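Side-chain contacts in polyprenyl synthetase (Zymomonas mobilis subsp. mobilis, PDB 4KKM), which probably joins isoprenyl diphosphate units into longer prenyl chains, in a reaction that is likely to depend on magnesium: residues A43-V48 with A90-M95; R70-L75 with G212-A217; P158-E163 with M221-K226; K233-D238 with S310-I315. One frame throughout, in Å; residues are numbered along the deposited sequence.

Contact 1: A43-V48 with A90-M95; sequences AEQLPV and ALRVGM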
loop_
_atom_site.group_PDB
_atom_site.type_symbol
_atom_site.label_atom_id
_atom_site.label_comp_id
_atom_site.label_asym_id
_atom_site.label_seq_id
_atom_site.Cartn_x
_atom_site.Cartn_y
_atom_site.Cartn_z
ATOM N N ALA B 43 13.514 -12.025 -6.230
ATOM C CA ALA B 43 14.175 -13.032 -5.406
ATOM C C ALA B 43 15.117 -12.371 -4.411
ATOM O O ALA B 43 15.172 -12.757 -3.246
ATOM C CB ALA B 43 14.938 -14.026 -6.281
ATOM N N GLU B 44 15.846 -11.362 -4.882
ATOM C CA GLU B 44 16.794 -10.633 -4.051
ATOM C C GLU B 44 16.097 -9.744 -3.025
ATOM O O GLU B 44 16.613 -9.519 -1.928
ATOM C CB GLU B 44 17.709 -9.784 -4.934
ATOM C CG GLU B 44 18.761 -8.990 -4.181
ATOM C CD GLU B 44 19.760 -8.325 -5.113
ATOM O OE1 GLU B 44 19.360 -7.912 -6.225
ATOM O OE2 GLU B 44 20.950 -8.227 -4.737
ATOM N N GLN B 45 14.926 -9.238 -3.397
ATOM C CA GLN B 45 14.155 -8.345 -2.546
ATOM C C GLN B 45 13.414 -9.104 -1.447
ATOM O O GLN B 45 12.966 -8.510 -0.462
ATOM C CB GLN B 45 13.145 -7.566 -3.397
ATOM C CG GLN B 45 12.576 -6.332 -2.731
ATOM C CD GLN B 45 13.613 -5.249 -2.549
ATOM O OE1 GLN B 45 14.413 -4.984 -3.445
ATOM N NE2 GLN B 45 13.618 -4.624 -1.377
ATOM N N LEU B 46 13.284 -10.417 -1.614
ATOM C CA LEU B 46 12.443 -11.204 -0.709
ATOM C C LEU B 46 13.159 -12.384 -0.056
ATOM O O LEU B 46 12.756 -13.534 -0.247
ATOM C CB LEU B 46 11.199 -11.708 -1.450
ATOM C CG LEU B 46 10.281 -10.626 -2.041
ATOM C CD1 LEU B 46 9.235 -11.236 -2.958
ATOM C CD2 LEU B 46 9.604 -9.831 -0.945
ATOM N N PRO B 47 14.213 -12.107 0.731
ATOM C CA PRO B 47 14.854 -13.222 1.436
ATOM C C PRO B 47 13.876 -13.867 2.412
ATOM O O PRO B 47 13.098 -13.159 3.050
ATOM C CB PRO B 47 16.006 -12.549 2.191
ATOM C CG PRO B 47 15.577 -11.133 2.356
ATOM C CD PRO B 47 14.777 -10.803 1.123
ATOM N N VAL B 48 13.909 -15.194 2.505
ATOM C CA VAL B 48 12.976 -15.937 3.348
ATOM C C VAL B 48 13.481 -16.036 4.779
ATOM O O VAL B 48 14.509 -16.653 5.029
ATOM C CB VAL B 48 12.772 -17.371 2.821
ATOM C CG1 VAL B 48 11.836 -18.153 3.748
ATOM C CG2 VAL B 48 12.244 -17.345 1.390
ATOM N N ALA B 90 15.691 1.518 -14.078
ATOM C CA ALA B 90 14.433 1.306 -14.796
ATOM C C ALA B 90 13.793 -0.026 -14.410
ATOM O O ALA B 90 12.588 -0.099 -14.157
ATOM C CB ALA B 90 14.663 1.374 -16.308
ATOM N N LEU B 91 14.607 -1.075 -14.346
ATOM C CA LEU B 91 14.113 -2.385 -13.936
ATOM C C LEU B 91 13.546 -2.385 -12.513
ATOM O O LEU B 91 12.551 -3.058 -12.239
ATOM C CB LEU B 91 15.213 -3.445 -14.068
ATOM C CG LEU B 91 15.479 -3.969 -15.483
ATOM C CD1 LEU B 91 16.802 -4.731 -15.527
ATOM C CD2 LEU B 91 14.321 -4.847 -15.944
ATOM N N ARG B 92 14.172 -1.640 -11.607
ATOM C CA ARG B 92 13.683 -1.571 -10.225
ATOM C C ARG B 92 12.334 -0.855 -10.142
ATOM O O ARG B 92 11.470 -1.221 -9.342
ATOM C CB ARG B 92 14.702 -0.879 -9.312
ATOM C CG ARG B 92 16.017 -1.638 -9.147
ATOM C CD ARG B 92 16.777 -1.180 -7.904
ATOM N NE ARG B 92 15.996 -1.452 -6.702
ATOM C CZ ARG B 92 15.930 -2.636 -6.096
ATOM N NH1 ARG B 92 16.622 -3.669 -6.562
ATOM N NH2 ARG B 92 15.171 -2.782 -5.015
ATOM N N VAL B 93 12.163 0.176 -10.960
ATOM C CA VAL B 93 10.861 0.831 -11.066
ATOM C C VAL B 93 9.862 -0.169 -11.644
ATOM O O VAL B 93 8.709 -0.224 -11.220
ATOM C CB VAL B 93 10.931 2.115 -11.929
ATOM C CG1 VAL B 93 9.520 2.717 -12.174
ATOM C CG2 VAL B 93 11.883 3.137 -11.288
ATOM N N GLY B 94 10.320 -0.973 -12.598
ATOM C CA GLY B 94 9.512 -2.056 -13.122
ATOM C C GLY B 94 9.092 -3.005 -12.008
ATOM O O GLY B 94 7.928 -3.403 -11.933
ATOM N N MET B 95 10.022 -3.363 -11.127
ATOM C CA MET B 95 9.661 -4.228 -9.999
ATOM C C MET B 95 8.585 -3.583 -9.130
ATOM O O MET B 95 7.639 -4.248 -8.706
ATOM C CB MET B 95 10.871 -4.598 -9.134
ATOM C CG MET B 95 10.488 -5.390 -7.877
ATOM S SD MET B 95 11.875 -6.222 -7.065
ATOM C CE MET B 95 12.996 -4.845 -6.806
HETATM O O HOH W 1 16.122 -6.629 -5.621
#

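Contact 2: R70-L75 with G212-A217; sequences RLRPLL and GFCLEA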
loop_
_atom_site.group_PDB
_atom_site.type_symbol
_atom_site.label_atom_id
_atom_site.label_comp_id
_atom_site.label_asym_id
_atom_site.label_seq_id
_atom_site.Cartn_x
_atom_site.Cartn_y
_atom_site.Cartn_z
ATOM N N ARG B 70 5.147 -9.901 -17.444
ATOM C CA ARG B 70 5.773 -8.658 -16.999
ATOM C C ARG B 70 5.516 -7.525 -17.978
ATOM O O ARG B 70 6.437 -6.794 -18.357
ATOM C CB ARG B 70 7.277 -8.839 -16.812
ATOM C CG ARG B 70 7.677 -10.108 -16.089
ATOM C CD ARG B 70 7.022 -10.209 -14.730
ATOM N NE ARG B 70 7.673 -11.236 -13.925
ATOM C CZ ARG B 70 7.348 -11.521 -12.672
ATOM N NH1 ARG B 70 6.368 -10.853 -12.067
ATOM N NH2 ARG B 70 8.009 -12.473 -12.024
ATOM N N LEU B 71 4.267 -7.399 -18.410
ATOM C CA LEU B 71 3.893 -6.335 -19.332
ATOM C C LEU B 71 4.212 -4.963 -18.747
ATOM O O LEU B 71 4.672 -4.066 -19.452
ATOM C CB LEU B 71 2.409 -6.426 -19.686
ATOM C CG LEU B 71 1.887 -5.249 -20.512
ATOM C CD1 LEU B 71 2.602 -5.202 -21.864
ATOM C CD2 LEU B 71 0.374 -5.336 -20.686
ATOM N N ARG B 72 3.977 -4.795 -17.450
ATOM C CA ARG B 72 4.202 -3.489 -16.842
ATOM C C ARG B 72 5.692 -3.138 -16.670
ATOM O O ARG B 72 6.107 -2.039 -17.032
ATOM C CB ARG B 72 3.359 -3.313 -15.567
ATOM C CG ARG B 72 1.868 -3.208 -15.905
ATOM C CD ARG B 72 0.949 -3.702 -14.786
ATOM N NE ARG B 72 -0.426 -3.857 -15.270
ATOM C CZ ARG B 72 -0.873 -4.920 -15.935
ATOM N NH1 ARG B 72 -0.063 -5.939 -16.197
ATOM N NH2 ARG B 72 -2.135 -4.962 -16.340
ATOM N N PRO B 73 6.503 -4.071 -16.139
ATOM C CA PRO B 73 7.952 -3.834 -16.199
ATOM C C PRO B 73 8.462 -3.582 -17.619
ATOM O O PRO B 73 9.328 -2.725 -17.818
ATOM C CB PRO B 73 8.535 -5.136 -15.646
ATOM C CG PRO B 73 7.503 -5.587 -14.651
ATOM C CD PRO B 73 6.169 -5.208 -15.259
ATOM N N LEU B 74 7.914 -4.303 -18.593
ATOM C CA LEU B 74 8.337 -4.150 -19.982
ATOM C C LEU B 74 8.072 -2.730 -20.482
ATOM O O LEU B 74 8.908 -2.135 -21.162
ATOM C CB LEU B 74 7.623 -5.170 -20.874
ATOM C CG LEU B 74 7.889 -5.055 -22.376
ATOM C CD1 LEU B 74 9.345 -5.400 -22.691
ATOM C CD2 LEU B 74 6.920 -5.939 -23.158
ATOM N N LEU B 75 6.906 -2.190 -20.142
ATOM C CA LEU B 75 6.565 -0.818 -20.519
ATOM C C LEU B 75 7.496 0.201 -19.870
ATOM O O LEU B 75 7.900 1.175 -20.506
ATOM C CB LEU B 75 5.115 -0.503 -20.142
ATOM C CG LEU B 75 4.050 -1.154 -21.027
ATOM C CD1 LEU B 75 2.671 -0.999 -20.396
ATOM C CD2 LEU B 75 4.085 -0.543 -22.422
ATOM N N GLY B 212 -0.637 3.898 -17.283
ATOM C CA GLY B 212 -0.275 5.308 -17.252
ATOM C C GLY B 212 0.979 5.531 -16.425
ATOM O O GLY B 212 1.871 6.288 -16.815
ATOM N N PHE B 213 1.062 4.856 -15.283
ATOM C CA PHE B 213 2.247 4.984 -14.441
ATOM C C PHE B 213 3.507 4.520 -15.165
ATOM O O PHE B 213 4.553 5.155 -15.070
ATOM C CB PHE B 213 2.122 4.193 -13.140
ATOM C CG PHE B 213 3.404 4.169 -12.355
ATOM C CD1 PHE B 213 3.747 5.238 -11.543
ATOM C CD2 PHE B 213 4.292 3.113 -12.480
ATOM C CE1 PHE B 213 4.940 5.232 -10.836
ATOM C CE2 PHE B 213 5.493 3.116 -11.792
ATOM C CZ PHE B 213 5.812 4.172 -10.969
ATOM N N CYS B 214 3.409 3.398 -15.866
ATOM C CA CYS B 214 4.566 2.847 -16.570
ATOM C C CYS B 214 5.168 3.848 -17.552
ATOM O O CYS B 214 6.392 4.004 -17.619
ATOM C CB CYS B 214 4.188 1.563 -17.309
ATOM S SG CYS B 214 3.769 0.184 -16.224
ATOM N N LEU B 215 4.305 4.521 -18.306
ATOM C CA LEU B 215 4.737 5.491 -19.316
ATOM C C LEU B 215 5.206 6.780 -18.653
ATOM O O LEU B 215 6.229 7.355 -19.032
ATOM C CB LEU B 215 3.605 5.784 -20.312
ATOM C CG LEU B 215 3.524 4.872 -21.550
ATOM C CD1 LEU B 215 4.702 5.107 -22.492
ATOM C CD2 LEU B 215 3.433 3.390 -21.154
ATOM N N GLU B 216 4.462 7.225 -17.647
ATOM C CA GLU B 216 4.814 8.460 -16.961
ATOM C C GLU B 216 6.134 8.297 -16.208
ATOM O O GLU B 216 6.931 9.231 -16.125
ATOM C CB GLU B 216 3.693 8.918 -16.023
ATOM C CG GLU B 216 3.971 10.266 -15.361
ATOM C CD GLU B 216 2.796 10.797 -14.548
ATOM O OE1 GLU B 216 1.805 10.058 -14.351
ATOM O OE2 GLU B 216 2.866 11.966 -14.107
ATOM N N ALA B 217 6.370 7.096 -15.687
ATOM C CA ALA B 217 7.609 6.811 -14.968
ATOM C C ALA B 217 8.828 7.004 -15.864
ATOM O O ALA B 217 9.863 7.511 -15.426
ATOM C CB ALA B 217 7.580 5.396 -14.394
#

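Contact 3: P158-E163 with M221-K226; sequences PHVRLE and MGRQNK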
loop_
_atom_site.group_PDB
_atom_site.type_symbol
_atom_site.label_atom_id
_atom_site.label_comp_id
_atom_site.label_asym_id
_atom_site.label_seq_id
_atom_site.Cartn_x
_atom_site.Cartn_y
_atom_site.Cartn_z
ATOM N N PRO B 158 16.141 13.379 -5.676
ATOM C CA PRO B 158 15.018 13.100 -4.771
ATOM C C PRO B 158 13.658 13.455 -5.367
ATOM O O PRO B 158 12.657 12.829 -5.012
ATOM C CB PRO B 158 15.314 13.988 -3.555
ATOM C CG PRO B 158 16.239 15.048 -4.062
ATOM C CD PRO B 158 17.066 14.379 -5.112
ATOM N N HIS B 159 13.618 14.441 -6.258
ATOM C CA HIS B 159 12.355 14.827 -6.878
ATOM C C HIS B 159 11.863 13.765 -7.847
ATOM O O HIS B 159 10.663 13.577 -8.003
ATOM C CB HIS B 159 12.465 16.185 -7.579
ATOM C CG HIS B 159 12.648 17.334 -6.634
ATOM N ND1 HIS B 159 11.626 17.796 -5.823
ATOM C CD2 HIS B 159 13.720 18.103 -6.365
ATOM C CE1 HIS B 159 12.074 18.802 -5.099
ATOM N NE2 HIS B 159 13.340 19.016 -5.403
ATOM N N VAL B 160 12.791 13.076 -8.502
ATOM C CA VAL B 160 12.419 11.968 -9.372
ATOM C C VAL B 160 11.689 10.911 -8.560
ATOM O O VAL B 160 10.602 10.462 -8.940
ATOM C CB VAL B 160 13.639 11.316 -10.042
ATOM C CG1 VAL B 160 13.237 10.005 -10.740
ATOM C CG2 VAL B 160 14.280 12.282 -11.016
ATOM N N ARG B 161 12.280 10.538 -7.427
ATOM C CA ARG B 161 11.700 9.513 -6.563
ATOM C C ARG B 161 10.343 9.920 -6.002
ATOM O O ARG B 161 9.414 9.117 -5.984
ATOM C CB ARG B 161 12.664 9.144 -5.428
ATOM C CG ARG B 161 13.722 8.133 -5.836
ATOM C CD ARG B 161 14.703 7.873 -4.712
ATOM N NE ARG B 161 15.712 8.922 -4.633
ATOM C CZ ARG B 161 16.439 9.178 -3.552
ATOM N NH1 ARG B 161 16.257 8.465 -2.447
ATOM N NH2 ARG B 161 17.339 10.153 -3.572
ATOM N N LEU B 162 10.230 11.162 -5.539
ATOM C CA LEU B 162 8.954 11.675 -5.044
ATOM C C LEU B 162 7.870 11.703 -6.124
ATOM O O LEU B 162 6.716 11.368 -5.860
ATOM C CB LEU B 162 9.120 13.079 -4.456
ATOM C CG LEU B 162 9.640 13.144 -3.022
ATOM C CD1 LEU B 162 9.658 14.579 -2.530
ATOM C CD2 LEU B 162 8.787 12.283 -2.112
ATOM N N GLU B 163 8.237 12.125 -7.330
ATOM C CA GLU B 163 7.283 12.154 -8.436
ATOM C C GLU B 163 6.773 10.748 -8.749
ATOM O O GLU B 163 5.584 10.555 -9.018
ATOM C CB GLU B 163 7.897 12.799 -9.685
ATOM C CG GLU B 163 8.079 14.312 -9.575
ATOM C CD GLU B 163 8.799 14.917 -10.774
ATOM O OE1 GLU B 163 8.553 14.466 -11.910
ATOM O OE2 GLU B 163 9.617 15.840 -10.577
ATOM N N MET B 221 11.726 9.540 -14.999
ATOM C CA MET B 221 13.106 9.073 -14.904
ATOM C C MET B 221 13.985 9.785 -15.927
ATOM O O MET B 221 15.189 9.940 -15.723
ATOM C CB MET B 221 13.194 7.548 -15.079
ATOM C CG MET B 221 12.602 6.727 -13.917
ATOM S SD MET B 221 13.669 6.698 -12.459
ATOM C CE MET B 221 14.908 5.520 -12.992
ATOM N N GLY B 222 13.376 10.233 -17.021
ATOM C CA GLY B 222 14.113 10.903 -18.075
ATOM C C GLY B 222 14.128 12.417 -17.968
ATOM O O GLY B 222 14.626 13.094 -18.868
ATOM N N ARG B 223 13.576 12.944 -16.875
ATOM C CA ARG B 223 13.454 14.389 -16.645
ATOM C C ARG B 223 12.849 15.106 -17.844
ATOM O O ARG B 223 13.349 16.147 -18.261
ATOM C CB ARG B 223 14.811 15.040 -16.310
ATOM C CG ARG B 223 15.582 14.437 -15.150
ATOM C CD ARG B 223 14.670 13.945 -14.037
ATOM N NE ARG B 223 14.031 15.006 -13.254
ATOM C CZ ARG B 223 12.738 15.030 -12.928
ATOM N NH1 ARG B 223 11.917 14.061 -13.337
ATOM N NH2 ARG B 223 12.259 16.031 -12.198
ATOM N N GLN B 224 11.779 14.547 -18.396
ATOM C CA GLN B 224 11.188 15.077 -19.621
ATOM C C GLN B 224 10.139 16.157 -19.361
ATOM O O GLN B 224 9.546 16.214 -18.283
ATOM C CB GLN B 224 10.595 13.933 -20.451
ATOM C CG GLN B 224 11.643 12.933 -20.908
ATOM C CD GLN B 224 12.636 13.560 -21.865
ATOM O OE1 GLN B 224 12.255 14.064 -22.918
ATOM N NE2 GLN B 224 13.911 13.553 -21.492
ATOM N N ASN B 225 9.915 17.017 -20.351
ATOM C CA ASN B 225 8.947 18.097 -20.200
ATOM C C ASN B 225 7.495 17.616 -20.258
ATOM O O ASN B 225 7.229 16.441 -20.515
ATOM C CB ASN B 225 9.214 19.247 -21.197
ATOM C CG ASN B 225 8.970 18.854 -22.654
ATOM O OD1 ASN B 225 8.178 17.963 -22.957
ATOM N ND2 ASN B 225 9.652 19.541 -23.567
ATOM N N LYS B 226 6.569 18.538 -20.023
ATOM C CA LYS B 226 5.148 18.219 -19.955
ATOM C C LYS B 226 4.603 17.690 -21.283
ATOM O O LYS B 226 3.794 16.762 -21.304
ATOM C CB LYS B 226 4.362 19.449 -19.502
ATOM C CG LYS B 226 2.861 19.245 -19.401
ATOM C CD LYS B 226 2.510 18.082 -18.485
ATOM C CE LYS B 226 1.060 18.160 -18.022
ATOM N NZ LYS B 226 0.193 18.847 -19.018
#

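Contact 4: K233-D238 with S310-I315; sequences KAYARD and SIARYI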
loop_
_atom_site.group_PDB
_atom_site.type_symbol
_atom_site.label_atom_id
_atom_site.label_comp_id
_atom_site.label_asym_id
_atom_site.label_seq_id
_atom_site.Cartn_x
_atom_site.Cartn_y
_atom_site.Cartn_z
ATOM N N LYS B 233 1.707 9.512 -21.725
ATOM C CA LYS B 233 0.479 9.126 -21.028
ATOM C C LYS B 233 -0.661 8.859 -22.015
ATOM O O LYS B 233 -1.514 8.001 -21.778
ATOM C CB LYS B 233 0.081 10.165 -19.974
ATOM C CG LYS B 233 1.049 10.235 -18.794
ATOM C CD LYS B 233 0.478 11.034 -17.631
ATOM C CE LYS B 233 -0.457 10.180 -16.776
ATOM N NZ LYS B 233 -0.917 10.913 -15.562
ATOM N N ALA B 234 -0.662 9.582 -23.128
ATOM C CA ALA B 234 -1.656 9.364 -24.175
ATOM C C ALA B 234 -1.473 7.993 -24.833
ATOM O O ALA B 234 -2.448 7.326 -25.182
ATOM C CB ALA B 234 -1.578 10.480 -25.226
ATOM N N TYR B 235 -0.220 7.583 -25.015
ATOM C CA TYR B 235 0.071 6.246 -25.528
ATOM C C TYR B 235 -0.497 5.195 -24.582
ATOM O O TYR B 235 -1.124 4.228 -25.021
ATOM C CB TYR B 235 1.579 6.049 -25.701
ATOM C CG TYR B 235 2.035 4.606 -25.879
ATOM C CD1 TYR B 235 2.222 3.771 -24.776
ATOM C CD2 TYR B 235 2.315 4.091 -27.144
ATOM C CE1 TYR B 235 2.650 2.462 -24.924
ATOM C CE2 TYR B 235 2.745 2.770 -27.303
ATOM C CZ TYR B 235 2.912 1.963 -26.182
ATOM O OH TYR B 235 3.342 0.656 -26.309
ATOM N N ALA B 236 -0.256 5.378 -23.286
ATOM C CA ALA B 236 -0.742 4.434 -22.285
ATOM C C ALA B 236 -2.255 4.368 -22.298
ATOM O O ALA B 236 -2.845 3.296 -22.157
ATOM C CB ALA B 236 -0.262 4.823 -20.894
ATOM N N ARG B 237 -2.878 5.530 -22.438
ATOM C CA ARG B 237 -4.331 5.611 -22.445
ATOM C C ARG B 237 -4.890 4.794 -23.610
ATOM O O ARG B 237 -5.840 4.014 -23.452
ATOM C CB ARG B 237 -4.759 7.073 -22.566
ATOM C CG ARG B 237 -6.252 7.278 -22.793
ATOM C CD ARG B 237 -6.525 8.678 -23.340
ATOM N NE ARG B 237 -6.080 8.799 -24.727
ATOM C CZ ARG B 237 -5.722 9.941 -25.307
ATOM N NH1 ARG B 237 -5.755 11.075 -24.618
ATOM N NH2 ARG B 237 -5.329 9.946 -26.577
ATOM N N ASP B 238 -4.279 4.960 -24.778
ATOM C CA ASP B 238 -4.756 4.286 -25.983
ATOM C C ASP B 238 -4.500 2.780 -25.969
ATOM O O ASP B 238 -5.401 2.012 -26.279
ATOM C CB ASP B 238 -4.186 4.938 -27.254
ATOM C CG ASP B 238 -4.748 6.329 -27.496
ATOM O OD1 ASP B 238 -5.783 6.667 -26.883
ATOM O OD2 ASP B 238 -4.151 7.085 -28.291
ATOM N N SER B 310 6.172 -1.737 -31.118
ATOM C CA SER B 310 5.922 -3.178 -31.202
ATOM C C SER B 310 4.948 -3.664 -30.135
ATOM O O SER B 310 4.099 -4.521 -30.398
ATOM C CB SER B 310 7.231 -3.959 -31.078
ATOM O OG SER B 310 8.028 -3.787 -32.232
ATOM N N ILE B 311 5.085 -3.120 -28.929
ATOM C CA ILE B 311 4.234 -3.515 -27.818
ATOM C C ILE B 311 2.781 -3.194 -28.130
ATOM O O ILE B 311 1.905 -4.025 -27.911
ATOM C CB ILE B 311 4.673 -2.848 -26.492
ATOM C CG1 ILE B 311 5.977 -3.476 -26.001
ATOM C CG2 ILE B 311 3.580 -2.973 -25.431
ATOM C CD1 ILE B 311 6.659 -2.683 -24.911
ATOM N N ALA B 312 2.540 -2.004 -28.678
ATOM C CA ALA B 312 1.193 -1.594 -29.061
ATOM C C ALA B 312 0.581 -2.537 -30.100
ATOM O O ALA B 312 -0.582 -2.938 -29.986
ATOM C CB ALA B 312 1.199 -0.158 -29.582
ATOM N N ARG B 313 1.368 -2.894 -31.108
ATOM C CA ARG B 313 0.907 -3.821 -32.136
ATOM C C ARG B 313 0.673 -5.205 -31.529
ATOM O O ARG B 313 -0.268 -5.910 -31.896
ATOM C CB ARG B 313 1.916 -3.892 -33.287
ATOM C CG ARG B 313 2.200 -2.539 -33.931
ATOM C CD ARG B 313 2.789 -2.669 -35.332
ATOM N NE ARG B 313 3.017 -1.366 -35.956
ATOM C CZ ARG B 313 2.062 -0.627 -36.514
ATOM N NH1 ARG B 313 0.806 -1.057 -36.516
ATOM N NH2 ARG B 313 2.355 0.547 -37.062
ATOM N N TYR B 314 1.532 -5.572 -30.583
ATOM C CA TYR B 314 1.437 -6.842 -29.869
ATOM C C TYR B 314 0.125 -6.953 -29.094
ATOM O O TYR B 314 -0.464 -8.030 -28.998
ATOM C CB TYR B 314 2.630 -6.973 -28.925
ATOM C CG TYR B 314 2.612 -8.180 -28.022
ATOM C CD1 TYR B 314 2.504 -9.462 -28.543
ATOM C CD2 TYR B 314 2.736 -8.040 -26.645
ATOM C CE1 TYR B 314 2.499 -10.570 -27.718
ATOM C CE2 TYR B 314 2.734 -9.142 -25.811
ATOM C CZ TYR B 314 2.616 -10.405 -26.355
ATOM O OH TYR B 314 2.613 -11.510 -25.538
ATOM N N ILE B 315 -0.338 -5.827 -28.560
ATOM C CA ILE B 315 -1.623 -5.761 -27.864
ATOM C C ILE B 315 -2.787 -5.864 -28.870
ATOM O O ILE B 315 -3.732 -5.075 -28.843
ATOM C CB ILE B 315 -1.716 -4.470 -26.998
ATOM C CG1 ILE B 315 -0.477 -4.331 -26.103
ATOM C CG2 ILE B 315 -2.957 -4.467 -26.128
ATOM C CD1 ILE B 315 -0.697 -4.676 -24.635
#

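Contact 1: A43-V48 with A90-M95
Q45 OE1 accepts two bonds, one from R92 NH2 and one from a water. R92 NH2 donates to it at 2.8 Å, with an N-H...O angle of 157°. The water donates to the same oxygen, 3.2 Å from Q45 OE1, and accepts from R92 NH1 at 3.1 Å. The direct bond and the water bridge close a small ring. Both OE1 and the water lie at the edge of the guanidinium, close to its plane, while the amide is turned 58° from it. The NH2 group approaches OE1 from a point tilted out of the carbonyl plane. R92 reaches across because its chain bends at chi3 (62°). M95 packs beside this pair. Its CE lies 3.7 Å from Q45 OE1, and its SD is 4.1 Å from Q45 CB. A leucine in place of R92 would probably cost Q45 OE1 its direct donor and the water its bond from NH1, and leave the amide freer to turn. R92 also has a long, weak ion pair with E151. I148 of helix 131-150 touches both R92 and M95, and L144 of that helix touches Q45. The contact ties the C-terminal end of helix 24-45 to helix 87-109 within the mainly helical isoprenoid synthase fold.

Contact 2: R70-L75 with G212-A217
The segments of helix 71-80 and helix 208-221 run nearly parallel, at 22°, with their axes 8.9 Å apart and the CA atoms of L75 and C214 only 5.7 Å apart. C214 is the residue in the middle. Its SG stands beside the backbone N, anti to the carbonyl carbon (chi1 -67°), and points into the first turn of helix 71-80. There it lies against R72. SG is 3.6 Å from R72 CB and 3.3 Å from the carbonyl oxygen R72 O. The cysteine CB takes a different neighbour, L75 CB, at 3.6 Å. The small side chain is consistent with the close approach of the two backbones here. Both helices belong to the helical bundle of the isoprenoid synthase fold, and the contact lies near the centre of the chain. L215 adds a second apolar touch, its CD2 meeting L75 CD2 at 4.2 Å across the helices. R72 contributes only the base of its side chain here. Its extended chain leads away from C214, and it packs on I97 and H101 of helix 87-109. L75 also rests on I239 of helix 226-253. L215 packs on L232, Y235 and A236 of that same helix.

Contact 3: P158-E163 with M221-K226
R223 and E163 form a salt bridge between the start of helix 158-172 and the loop after helix 208-221. R223 NH2 donates to E163 OE2 at 3.1 Å, with an N-H...O angle of 154°. The oxygen is met on its syn side, though out of the carboxylate plane, and the two flat groups are turned 55° from each other. R223 is the C-prime residue of a Schellman motif that ends helix 208-221, with positive phi. Its NH1 also bonds to the backbone oxygen of I220, so the guanidinium is held by the helix end as well as by the acid. An alanine in place of E163 would probably leave R223 NH2 without its charged mate and make the guanidinium easier to turn away from helix 158-172. V160 supplies the apolar part. Its CG2 lies over one face of the guanidinium, toward the rim, and is 3.5 Å from R223 CD. The chain of R223 bends at chi2 and chi3, which folds the group back over the valine. I220 also packs on V160 and E163. The same short helical segment touches the second subunit, where P158 and R161 each meet L162 of that chain. The other valine branch points to M221, crossing its chain at about a right angle, with V160 CG1 3.8 Å from M221 SD.

Contact 4: K233-D238 with S310-I315
Y235 carries this contact, with A312 and I311 as its partners across. The tyrosine reaches from helix 226-253 toward helix 306-314 and arrives with the far end of its ring. CG stands anti to the backbone N (chi1 165°), which sends the ring outward between the two helices. The hydroxyl end settles against the helix wall. Y235 OH is 3.7 Å from I311 CG2, and the same oxygen lies 3.7 Å from A312 N. A312 CB approaches the ring obliquely, 4.0 Å from Y235 CE2. These are van der Waals contacts. The hydroxyl finds its hydrogen bond one turn before A312 on helix 306-314, at the backbone oxygen of L308, so this buried polar group is satisfied inside an apolar setting. That bond probably helps to hold the end of the ring in place, and the methyl of A312 and the CG2 branch of I311 fit against it. The tyrosine and I311 side chains cross at about a right angle. The contact is apolar helix packing in the isoprenoid synthase fold, away from the calcium site. It joins two helices far apart in sequence. Helix 280-296 touches Y235 through A294, and helix 71-80 touches it through L75. I311 is packed on by L74, L75 and A78 of helix 71-80 and by L27 of helix 24-45.

Contact 2 lies nearest the centre of the chain and is apolar apart from a thiol beside a carbonyl. Contact 4, about 10 Å away between centres, is likewise buried. The two are joined by L215 on Y235, L74 on I311 and a salt bridge from E216 to K233. Contacts 1 and 3 lie farther out and carry polar bonds through arginines. Contact 1 is still buried, whereas contact 3 is only partly so. Contact 1 pairs its arginine with a neutral amide and a water. Contact 3 pairs its own, at the end of helix 208-221, with a carboxylate. Contacts 2 and 3 both involve helix 208-221, in its body and at its end. V93 of contact 1 packs on both of them.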